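Local coordinates for protein ribosomal RNA methyltransferase, putative (Plasmodium falciparum, PDB 2PLW) that binds S-adenosylmethionine and probably methylates a uridine ribose 2'-oxygen of ribosomal RNA, at residues Tyr150-Leu156 and Arg187-Cys193; Leu10-Asn15 and Val39-Arg43. All blocks are in the same frame, centred on the assembly; numbering follows the deposited sequence.

How the interactions relate
Both interactions lie in the FtsJ-like methyltransferase part of the protein, with centres about 16 Å apart. Interaction 2 comes first along the chain and closes before interaction 1 opens. It pairs two early helices, 7-17 and 35-43, beside the sheet. Interaction 1 lies in the sheet itself, between strands 148-155 and 188-196. The two meet where L13 of helix 7-17 packs on Y190, with L13 CD1 4.1 Å from Y190 CD2. W36, which binds S-adenosylmethionine, lies close to both Y190 and L10. K153 of interaction 1 has its side chain about 4 Å from the cofactor. Helix 7-17 is a neighbour of this site, its L10 and L13 touching W36.

Interaction 1 (Tyr150-Leu156 and Arg187-Cys193); sequences YIVKMYL and REIYLVC
Strand 150-155 runs antiparallel to strand 188-193, and six backbone hydrogen bonds join Y150 with C193, V152 with L191, and M154 with I189. A seventh, from L156 N to R187 O, extends the ladder past the strand end. This is the antiparallel part of the Rossmann-like class I methyltransferase sheet, where strand 188-196 is inserted between 148-155 and 171-176.

On one face, K153 crosses the Y190 ring. Its CG sits over the ring, 4.2 Å from the centroid, in a CH-pi contact, and K153 CB comes within 3.3 Å of Y190 CE1. A bend at chi3 (64°) sets the end of the K153 chain near E188. Its NZ makes only a long salt bridge to E188 OE2, at 4.0 Å; D113 is its stronger partner and also takes the Y190 hydroxyl. K153 is the predicted proton acceptor and lies close to the bound S-adenosylmethionine. Further along this face, I151 and V192 lie side by side.

The other face is mostly apolar. M154 CG meets I189 CD1 at 3.8 Å, and M154 SD rests near L191 CD1. Helices 122-143 and 160-168 pack against this face. C193 SG approaches the Y150 ring obliquely, 3.9 Å from Y150 CD2, while Y150 OH is hydrogen-bonded to T137.

At the strand end, L156 CD2 lies over one face of the R187 guanidinium. The Y155 ring runs alongside E188, its plane 26° from the carboxylate. One water joins these two residues, donating to E188 OE2 and hydrogen-bonded to Y155 OH at 3.0 Å.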
ATOM      1  N   TYR A 150      -3.368  -1.616   6.720  1.00 12.24           N
ATOM      2  CA  TYR A 150      -3.185  -1.829   5.287  1.00 11.57           C
ATOM      3  C   TYR A 150      -4.198  -0.979   4.580  1.00 12.09           C
ATOM      4  O   TYR A 150      -5.392  -1.094   4.881  1.00 12.78           O
ATOM      5  CB  TYR A 150      -3.451  -3.294   4.991  1.00 11.75           C
ATOM      6  CG  TYR A 150      -3.549  -3.665   3.522  1.00 10.86           C
ATOM      7  CD1 TYR A 150      -2.555  -3.256   2.613  1.00 10.83           C
ATOM      8  CD2 TYR A 150      -4.549  -4.532   3.078  1.00 11.76           C
ATOM      9  CE1 TYR A 150      -2.598  -3.651   1.246  1.00 12.74           C
ATOM     10  CE2 TYR A 150      -4.605  -4.935   1.719  1.00 12.69           C
ATOM     11  CZ  TYR A 150      -3.627  -4.498   0.824  1.00 12.15           C
ATOM     12  OH  TYR A 150      -3.665  -4.877  -0.507  1.00 13.15           O
ATOM     13  N   ILE A 151      -3.733  -0.131   3.666  1.00 12.45           N
ATOM     14  CA  ILE A 151      -4.627   0.708   2.851  1.00 13.47           C
ATOM     15  C   ILE A 151      -4.318   0.492   1.384  1.00 13.47           C
ATOM     16  O   ILE A 151      -3.176   0.585   0.953  1.00 14.93           O
ATOM     17  CB  ILE A 151      -4.517   2.204   3.234  1.00 13.28           C
ATOM     18  CG1 ILE A 151      -4.797   2.339   4.726  1.00 14.83           C
ATOM     19  CG2 ILE A 151      -5.531   2.988   2.404  1.00 16.28           C
ATOM     20  CD1 ILE A 151      -4.723   3.765   5.238  1.00 19.22           C
ATOM     21  N   VAL A 152      -5.335   0.140   0.602  1.00 12.95           N
ATOM     22  CA  VAL A 152      -5.076  -0.186  -0.799  1.00 13.30           C
ATOM     23  C   VAL A 152      -6.119   0.467  -1.696  1.00 13.72           C
ATOM     24  O   VAL A 152      -7.324   0.407  -1.418  1.00 14.53           O
ATOM     25  CB  VAL A 152      -5.007  -1.722  -1.021  1.00 13.05           C
ATOM     26  CG1 VAL A 152      -6.292  -2.426  -0.557  1.00 13.25           C
ATOM     27  CG2 VAL A 152      -4.659  -2.069  -2.480  1.00 13.70           C
ATOM     28  N   LYS A 153      -5.635   1.092  -2.762  1.00 14.40           N
ATOM     29  CA  LYS A 153      -6.536   1.701  -3.749  1.00 15.07           C
ATOM     30  C   LYS A 153      -7.072   0.676  -4.753  1.00 16.45           C
ATOM     31  O   LYS A 153      -6.385  -0.276  -5.115  1.00 16.04           O
ATOM     32  CB  LYS A 153      -5.818   2.845  -4.477  1.00 15.87           C
ATOM     33  CG  LYS A 153      -6.734   3.707  -5.347  1.00 13.26           C
ATOM     34  CD  LYS A 153      -5.971   4.885  -5.957  1.00 14.40           C
ATOM     35  CE  LYS A 153      -4.870   4.535  -6.917  1.00 12.78           C
ATOM     36  NZ  LYS A 153      -4.132   5.771  -7.337  1.00 15.98           N
ATOM     37  N   MET A 154      -8.305   0.885  -5.212  1.00 17.67           N
ATOM     38  CA  MET A 154      -8.791   0.110  -6.359  1.00 19.33           C
ATOM     39  C   MET A 154      -9.873   0.895  -7.077  1.00 20.05           C
ATOM     40  O   MET A 154     -10.443   1.845  -6.491  1.00 20.89           O
ATOM     41  CB  MET A 154      -9.343  -1.245  -5.927  1.00 18.88           C
ATOM     42  CG  MET A 154     -10.682  -1.179  -5.185  1.00 18.51           C
ATOM     43  SD  MET A 154     -11.409  -2.816  -4.900  1.00 20.89           S
ATOM     44  CE  MET A 154     -11.439  -3.493  -6.568  1.00 23.05           C
ATOM     45  N   TYR A 155     -10.148   0.503  -8.325  1.00 20.93           N
ATOM     46  CA  TYR A 155     -11.339   1.020  -9.027  1.00 22.34           C
ATOM     47  C   TYR A 155     -12.573   0.394  -8.425  1.00 22.01           C
ATOM     48  O   TYR A 155     -12.702  -0.831  -8.406  1.00 21.57           O
ATOM     49  CB  TYR A 155     -11.296   0.753 -10.542  1.00 24.20           C
ATOM     50  CG  TYR A 155     -10.288   1.614 -11.253  1.00 27.56           C
ATOM     51  CD1 TYR A 155     -10.400   3.007 -11.246  1.00 29.06           C
ATOM     52  CD2 TYR A 155      -9.199   1.041 -11.911  1.00 28.66           C
ATOM     53  CE1 TYR A 155      -9.450   3.804 -11.885  1.00 29.55           C
ATOM     54  CE2 TYR A 155      -8.248   1.829 -12.548  1.00 31.08           C
ATOM     55  CZ  TYR A 155      -8.386   3.207 -12.531  1.00 29.52           C
ATOM     56  OH  TYR A 155      -7.452   3.993 -13.164  1.00 30.25           O
ATOM     57  N   LEU A 156     -13.482   1.235  -7.929  1.00 21.55           N
ATOM     58  CA  LEU A 156     -14.727   0.761  -7.354  1.00 21.63           C
ATOM     59  C   LEU A 156     -15.554   0.045  -8.408  1.00 21.18           C
ATOM     60  O   LEU A 156     -15.631   0.478  -9.571  1.00 21.90           O
ATOM     61  CB  LEU A 156     -15.542   1.918  -6.770  1.00 21.31           C
ATOM     62  CG  LEU A 156     -16.938   1.618  -6.190  1.00 23.27           C
ATOM     63  CD1 LEU A 156     -16.888   0.889  -4.865  1.00 22.07           C
ATOM     64  CD2 LEU A 156     -17.735   2.905  -5.992  1.00 23.14           C
ATOM     65  N   ARG A 187     -14.351   5.344 -11.041  1.00 34.20           N
ATOM     66  CA  ARG A 187     -14.149   5.918  -9.692  1.00 32.15           C
ATOM     67  C   ARG A 187     -13.211   5.044  -8.844  1.00 30.91           C
ATOM     68  O   ARG A 187     -13.216   3.821  -8.970  1.00 31.33           O
ATOM     69  CB  ARG A 187     -15.487   6.036  -8.964  1.00 32.89           C
ATOM     70  CG  ARG A 187     -16.370   7.211  -9.367  1.00 32.82           C
ATOM     71  CD  ARG A 187     -17.798   6.748  -9.469  1.00 35.97           C
ATOM     72  NE  ARG A 187     -18.531   6.778  -8.205  1.00 37.59           N
ATOM     73  CZ  ARG A 187     -19.501   5.922  -7.881  1.00 38.81           C
ATOM     74  NH1 ARG A 187     -20.129   6.040  -6.717  1.00 39.62           N
ATOM     75  NH2 ARG A 187     -19.843   4.936  -8.712  1.00 39.52           N
ATOM     76  N   GLU A 188     -12.428   5.679  -7.972  1.00 28.73           N
ATOM     77  CA  GLU A 188     -11.473   4.976  -7.107  1.00 26.33           C
ATOM     78  C   GLU A 188     -11.802   5.128  -5.634  1.00 24.27           C
ATOM     79  O   GLU A 188     -12.317   6.158  -5.200  1.00 23.46           O
ATOM     80  CB  GLU A 188     -10.063   5.482  -7.347  1.00 27.08           C
ATOM     81  CG  GLU A 188      -9.401   4.888  -8.577  1.00 29.55           C
ATOM     82  CD  GLU A 188      -8.090   5.562  -8.896  1.00 33.74           C
ATOM     83  OE1 GLU A 188      -7.885   6.710  -8.441  1.00 34.94           O
ATOM     84  OE2 GLU A 188      -7.260   4.934  -9.605  1.00 37.14           O
ATOM     85  N   ILE A 189     -11.508   4.084  -4.862  1.00 20.94           N
ATOM     86  CA  ILE A 189     -11.729   4.107  -3.423  1.00 18.92           C
ATOM     87  C   ILE A 189     -10.480   3.530  -2.800  1.00 17.60           C
ATOM     88  O   ILE A 189      -9.653   2.956  -3.515  1.00 16.21           O
ATOM     89  CB  ILE A 189     -12.959   3.259  -2.970  1.00 19.35           C
ATOM     90  CG1 ILE A 189     -12.889   1.809  -3.498  1.00 19.88           C
ATOM     91  CG2 ILE A 189     -14.297   3.913  -3.392  1.00 19.86           C
ATOM     92  CD1 ILE A 189     -12.388   0.811  -2.462  1.00 24.49           C
ATOM     93  N   TYR A 190     -10.346   3.713  -1.493  1.00 17.00           N
ATOM     94  CA  TYR A 190      -9.345   2.983  -0.725  1.00 17.56           C
ATOM     95  C   TYR A 190     -10.049   2.044   0.235  1.00 16.51           C
ATOM     96  O   TYR A 190     -11.055   2.417   0.834  1.00 17.19           O
ATOM     97  CB  TYR A 190      -8.425   3.938   0.042  1.00 18.23           C
ATOM     98  CG  TYR A 190      -7.555   4.797  -0.840  1.00 18.57           C
ATOM     99  CD1 TYR A 190      -6.296   4.345  -1.276  1.00 18.31           C
ATOM    100  CD2 TYR A 190      -7.981   6.069  -1.242  1.00 19.75           C
ATOM    101  CE1 TYR A 190      -5.481   5.133  -2.069  1.00 19.16           C
ATOM    102  CE2 TYR A 190      -7.167   6.872  -2.051  1.00 19.29           C
ATOM    103  CZ  TYR A 190      -5.929   6.394  -2.466  1.00 20.20           C
ATOM    104  OH  TYR A 190      -5.154   7.211  -3.267  1.00 21.74           O
ATOM    105  N   LEU A 191      -9.517   0.824   0.379  1.00 15.41           N
ATOM    106  CA  LEU A 191      -9.942  -0.080   1.437  1.00 15.17           C
ATOM    107  C   LEU A 191      -8.957   0.135   2.591  1.00 14.91           C
ATOM    108  O   LEU A 191      -7.763  -0.049   2.420  1.00 15.06           O
ATOM    109  CB  LEU A 191      -9.938  -1.530   0.971  1.00 16.09           C
ATOM    110  CG  LEU A 191     -10.882  -1.834  -0.208  1.00 16.95           C
ATOM    111  CD1 LEU A 191     -10.452  -3.126  -0.961  1.00 19.46           C
ATOM    112  CD2 LEU A 191     -12.326  -1.928   0.260  1.00 21.61           C
ATOM    113  N   VAL A 192      -9.478   0.613   3.711  1.00 14.06           N
ATOM    114  CA  VAL A 192      -8.687   0.919   4.905  1.00 13.85           C
ATOM    115  C   VAL A 192      -8.860  -0.192   5.921  1.00 14.23           C
ATOM    116  O   VAL A 192      -9.964  -0.413   6.444  1.00 14.27           O
ATOM    117  CB  VAL A 192      -9.123   2.287   5.515  1.00 14.77           C
ATOM    118  CG1 VAL A 192      -8.273   2.597   6.742  1.00 14.74           C
ATOM    119  CG2 VAL A 192      -8.964   3.359   4.493  1.00 14.31           C
ATOM    120  N   CYS A 193      -7.766  -0.901   6.229  1.00 13.29           N
ATOM    121  CA  CYS A 193      -7.855  -2.087   7.037  1.00 13.08           C
ATOM    122  C   CYS A 193      -7.023  -1.894   8.286  1.00 13.17           C
ATOM    123  O   CYS A 193      -5.826  -1.622   8.203  1.00 13.55           O
ATOM    124  CB  CYS A 193      -7.287  -3.288   6.259  1.00 13.42           C
ATOM    125  SG  CYS A 193      -8.013  -3.475   4.607  1.00 13.60           S
TER
HETATM  126  O   HOH W   1      -5.635   5.504 -11.374  1.00 39.98           O

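Interaction 2 (Leu10-Asn15 and Val39-Arg43); sequences LIELDN and VILER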
ATOM      1  N   LEU A  10      -3.034  11.183   0.569  1.00 16.40           N
ATOM      2  CA  LEU A  10      -2.507  10.549   1.785  1.00 16.21           C
ATOM      3  C   LEU A  10      -2.734  11.423   3.010  1.00 16.02           C
ATOM      4  O   LEU A  10      -3.106  10.937   4.081  1.00 15.18           O
ATOM      5  CB  LEU A  10      -1.039  10.145   1.631  1.00 16.07           C
ATOM      6  CG  LEU A  10      -0.512   9.355   2.849  1.00 14.65           C
ATOM      7  CD1 LEU A  10      -1.310   8.048   3.111  1.00 17.57           C
ATOM      8  CD2 LEU A  10       0.942   9.025   2.622  1.00 16.55           C
ATOM      9  N   ILE A  11      -2.539  12.732   2.840  1.00 17.04           N
ATOM     10  CA  ILE A  11      -2.853  13.684   3.922  1.00 17.57           C
ATOM     11  C   ILE A  11      -4.318  13.521   4.400  1.00 18.46           C
ATOM     12  O   ILE A  11      -4.589  13.471   5.593  1.00 18.71           O
ATOM     13  CB  ILE A  11      -2.541  15.133   3.467  1.00 17.66           C
ATOM     14  CG1 ILE A  11      -1.032  15.314   3.311  1.00 17.31           C
ATOM     15  CG2 ILE A  11      -3.126  16.157   4.450  1.00 17.36           C
ATOM     16  CD1 ILE A  11      -0.625  16.456   2.383  1.00 19.49           C
ATOM     17  N   GLU A  12      -5.256  13.415   3.462  1.00 18.67           N
ATOM     18  CA  GLU A  12      -6.660  13.208   3.780  1.00 20.53           C
ATOM     19  C   GLU A  12      -6.857  11.885   4.531  1.00 19.58           C
ATOM     20  O   GLU A  12      -7.538  11.835   5.550  1.00 19.31           O
ATOM     21  CB  GLU A  12      -7.480  13.240   2.484  1.00 20.33           C
ATOM     22  CG  GLU A  12      -8.944  12.887   2.624  1.00 23.88           C
ATOM     23  CD  GLU A  12      -9.684  12.840   1.285  1.00 26.08           C
ATOM     24  OE1 GLU A  12      -9.110  13.265   0.245  1.00 29.17           O
ATOM     25  OE2 GLU A  12     -10.857  12.365   1.293  1.00 31.99           O
ATOM     26  N   LEU A  13      -6.239  10.818   4.014  1.00 18.51           N
ATOM     27  CA  LEU A  13      -6.351   9.502   4.624  1.00 17.97           C
ATOM     28  C   LEU A  13      -5.842   9.502   6.065  1.00 17.87           C
ATOM     29  O   LEU A  13      -6.513   8.988   6.962  1.00 18.45           O
ATOM     30  CB  LEU A  13      -5.592   8.462   3.800  1.00 17.59           C
ATOM     31  CG  LEU A  13      -6.308   7.975   2.534  1.00 14.69           C
ATOM     32  CD1 LEU A  13      -5.302   7.230   1.664  1.00 16.06           C
ATOM     33  CD2 LEU A  13      -7.493   7.088   2.900  1.00 16.73           C
ATOM     34  N   ASP A  14      -4.655  10.065   6.276  1.00 18.17           N
ATOM     35  CA  ASP A  14      -4.050  10.060   7.603  1.00 18.93           C
ATOM     36  C   ASP A  14      -4.799  10.995   8.546  1.00 20.13           C
ATOM     37  O   ASP A  14      -4.934  10.710   9.723  1.00 19.95           O
ATOM     38  CB  ASP A  14      -2.568  10.400   7.577  1.00 18.85           C
ATOM     39  CG  ASP A  14      -1.899  10.170   8.938  1.00 21.81           C
ATOM     40  OD1 ASP A  14      -1.987   9.040   9.461  1.00 21.34           O
ATOM     41  OD2 ASP A  14      -1.357  11.131   9.526  1.00 22.05           O
ATOM     42  N   ASN A  15      -5.297  12.103   8.013  1.00 20.81           N
ATOM     43  CA  ASN A  15      -6.156  12.992   8.816  1.00 22.55           C
ATOM     44  C   ASN A  15      -7.409  12.311   9.375  1.00 23.33           C
ATOM     45  O   ASN A  15      -7.837  12.589  10.506  1.00 23.81           O
ATOM     46  CB  ASN A  15      -6.537  14.220   7.983  1.00 22.47           C
ATOM     47  CG  ASN A  15      -5.433  15.246   7.921  1.00 23.07           C
ATOM     48  OD1 ASN A  15      -4.422  15.167   8.643  1.00 23.08           O
ATOM     49  ND2 ASN A  15      -5.622  16.241   7.061  1.00 27.30           N
ATOM     50  N   VAL A  39       5.095  12.770   2.261  1.00 17.23           N
ATOM     51  CA  VAL A  39       4.087  13.010   3.309  1.00 16.96           C
ATOM     52  C   VAL A  39       4.419  12.189   4.557  1.00 16.87           C
ATOM     53  O   VAL A  39       4.346  12.678   5.689  1.00 17.38           O
ATOM     54  CB  VAL A  39       2.657  12.638   2.816  1.00 16.97           C
ATOM     55  CG1 VAL A  39       1.680  12.559   3.978  1.00 16.97           C
ATOM     56  CG2 VAL A  39       2.176  13.637   1.759  1.00 16.61           C
ATOM     57  N   ILE A  40       4.794  10.928   4.340  1.00 15.59           N
ATOM     58  CA  ILE A  40       5.175  10.051   5.439  1.00 15.77           C
ATOM     59  C   ILE A  40       6.357  10.627   6.216  1.00 17.15           C
ATOM     60  O   ILE A  40       6.350  10.610   7.455  1.00 18.30           O
ATOM     61  CB  ILE A  40       5.465   8.593   4.956  1.00 15.20           C
ATOM     62  CG1 ILE A  40       4.193   7.963   4.362  1.00 14.62           C
ATOM     63  CG2 ILE A  40       5.967   7.735   6.139  1.00 15.66           C
ATOM     64  CD1 ILE A  40       4.501   6.719   3.449  1.00 14.02           C
ATOM     65  N   LEU A  41       7.342  11.154   5.495  1.00 18.43           N
ATOM     66  CA  LEU A  41       8.472  11.850   6.134  1.00 19.67           C
ATOM     67  C   LEU A  41       8.020  13.038   6.989  1.00 20.84           C
ATOM     68  O   LEU A  41       8.432  13.148   8.134  1.00 19.66           O
ATOM     69  CB  LEU A  41       9.518  12.279   5.107  1.00 20.03           C
ATOM     70  CG  LEU A  41      10.469  11.242   4.532  1.00 20.71           C
ATOM     71  CD1 LEU A  41      11.176  11.840   3.332  1.00 21.94           C
ATOM     72  CD2 LEU A  41      11.519  10.779   5.563  1.00 22.59           C
ATOM     73  N   GLU A  42       7.159  13.893   6.443  1.00 22.12           N
ATOM     74  CA  GLU A  42       6.638  15.063   7.169  1.00 24.19           C
ATOM     75  C   GLU A  42       5.913  14.716   8.452  1.00 24.71           C
ATOM     76  O   GLU A  42       6.100  15.365   9.490  1.00 25.55           O
ATOM     77  CB  GLU A  42       5.642  15.819   6.299  1.00 25.20           C
ATOM     78  CG  GLU A  42       6.260  16.593   5.196  1.00 28.29           C
ATOM     79  CD  GLU A  42       5.219  17.185   4.273  1.00 30.91           C
ATOM     80  OE1 GLU A  42       4.022  16.780   4.339  1.00 32.47           O
ATOM     81  OE2 GLU A  42       5.609  18.046   3.462  1.00 35.22           O
ATOM     82  N   ARG A  43       5.047  13.714   8.361  1.00 24.11           N
ATOM     83  CA  ARG A  43       4.181  13.357   9.459  1.00 24.74           C
ATOM     84  C   ARG A  43       4.915  12.551  10.520  1.00 24.91           C
ATOM     85  O   ARG A  43       4.431  12.412  11.637  1.00 26.00           O
ATOM     86  CB  ARG A  43       2.954  12.636   8.940  1.00 24.52           C
ATOM     87  CG  ARG A  43       2.179  13.521   7.999  1.00 25.28           C
ATOM     88  CD  ARG A  43       0.728  13.271   8.075  1.00 27.75           C
ATOM     89  NE  ARG A  43       0.001  14.477   7.719  1.00 28.51           N
ATOM     90  CZ  ARG A  43      -1.244  14.736   8.087  1.00 25.16           C
ATOM     91  NH1 ARG A  43      -1.934  13.858   8.796  1.00 23.12           N
ATOM     92  NH2 ARG A  43      -1.808  15.869   7.704  1.00 27.25           N
TER
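R43 reaches across to D14 and N15 with its guanidinium edge. R43 NH1 and R43 NH2 both donate end-on to N15 OD1, at 2.8 and 2.9 Å. Both nitrogens come from the same face of the N15 amide, whose plane is turned 47° from the guanidinium. The NH1 bond comes from above the carbonyl plane and misses the lone pairs.

R43 NH1 also makes a salt bridge to D14 OD2 at 2.9 Å. It meets that oxygen on the anti side, with the carboxylate nearly upright to the guanidinium, the planes 79° apart. D14 CG is anti to the backbone N, which turns the carboxylate to the R43 side chain, where D14 OD2 meets R43 NH1. The other oxygen, OD1, accepts from the backbone N atoms of F19 and L20, so D14 ties R43 to the loop after its own helix. Three bonds to two acceptors thus fix the rotation of the guanidinium.

In the Rossmann-like fold, the axes of segments 10-15 and 39-43, on helices 7-17 and 35-43, cross at -43°. At their closest the two segment axes are 11.0 Å apart, so side chains fill the gap. L10 CD2 reaches both V39 CG1 and I40 CG1, the latter at 3.8 Å. L10 and I40 also touch L111 of the central strand 107-112. V39 meets I11 with both methyls against I11 CG1. I11 CG2 lies 3.5 Å from R43 NH2, where the apolar packing borders the polar group.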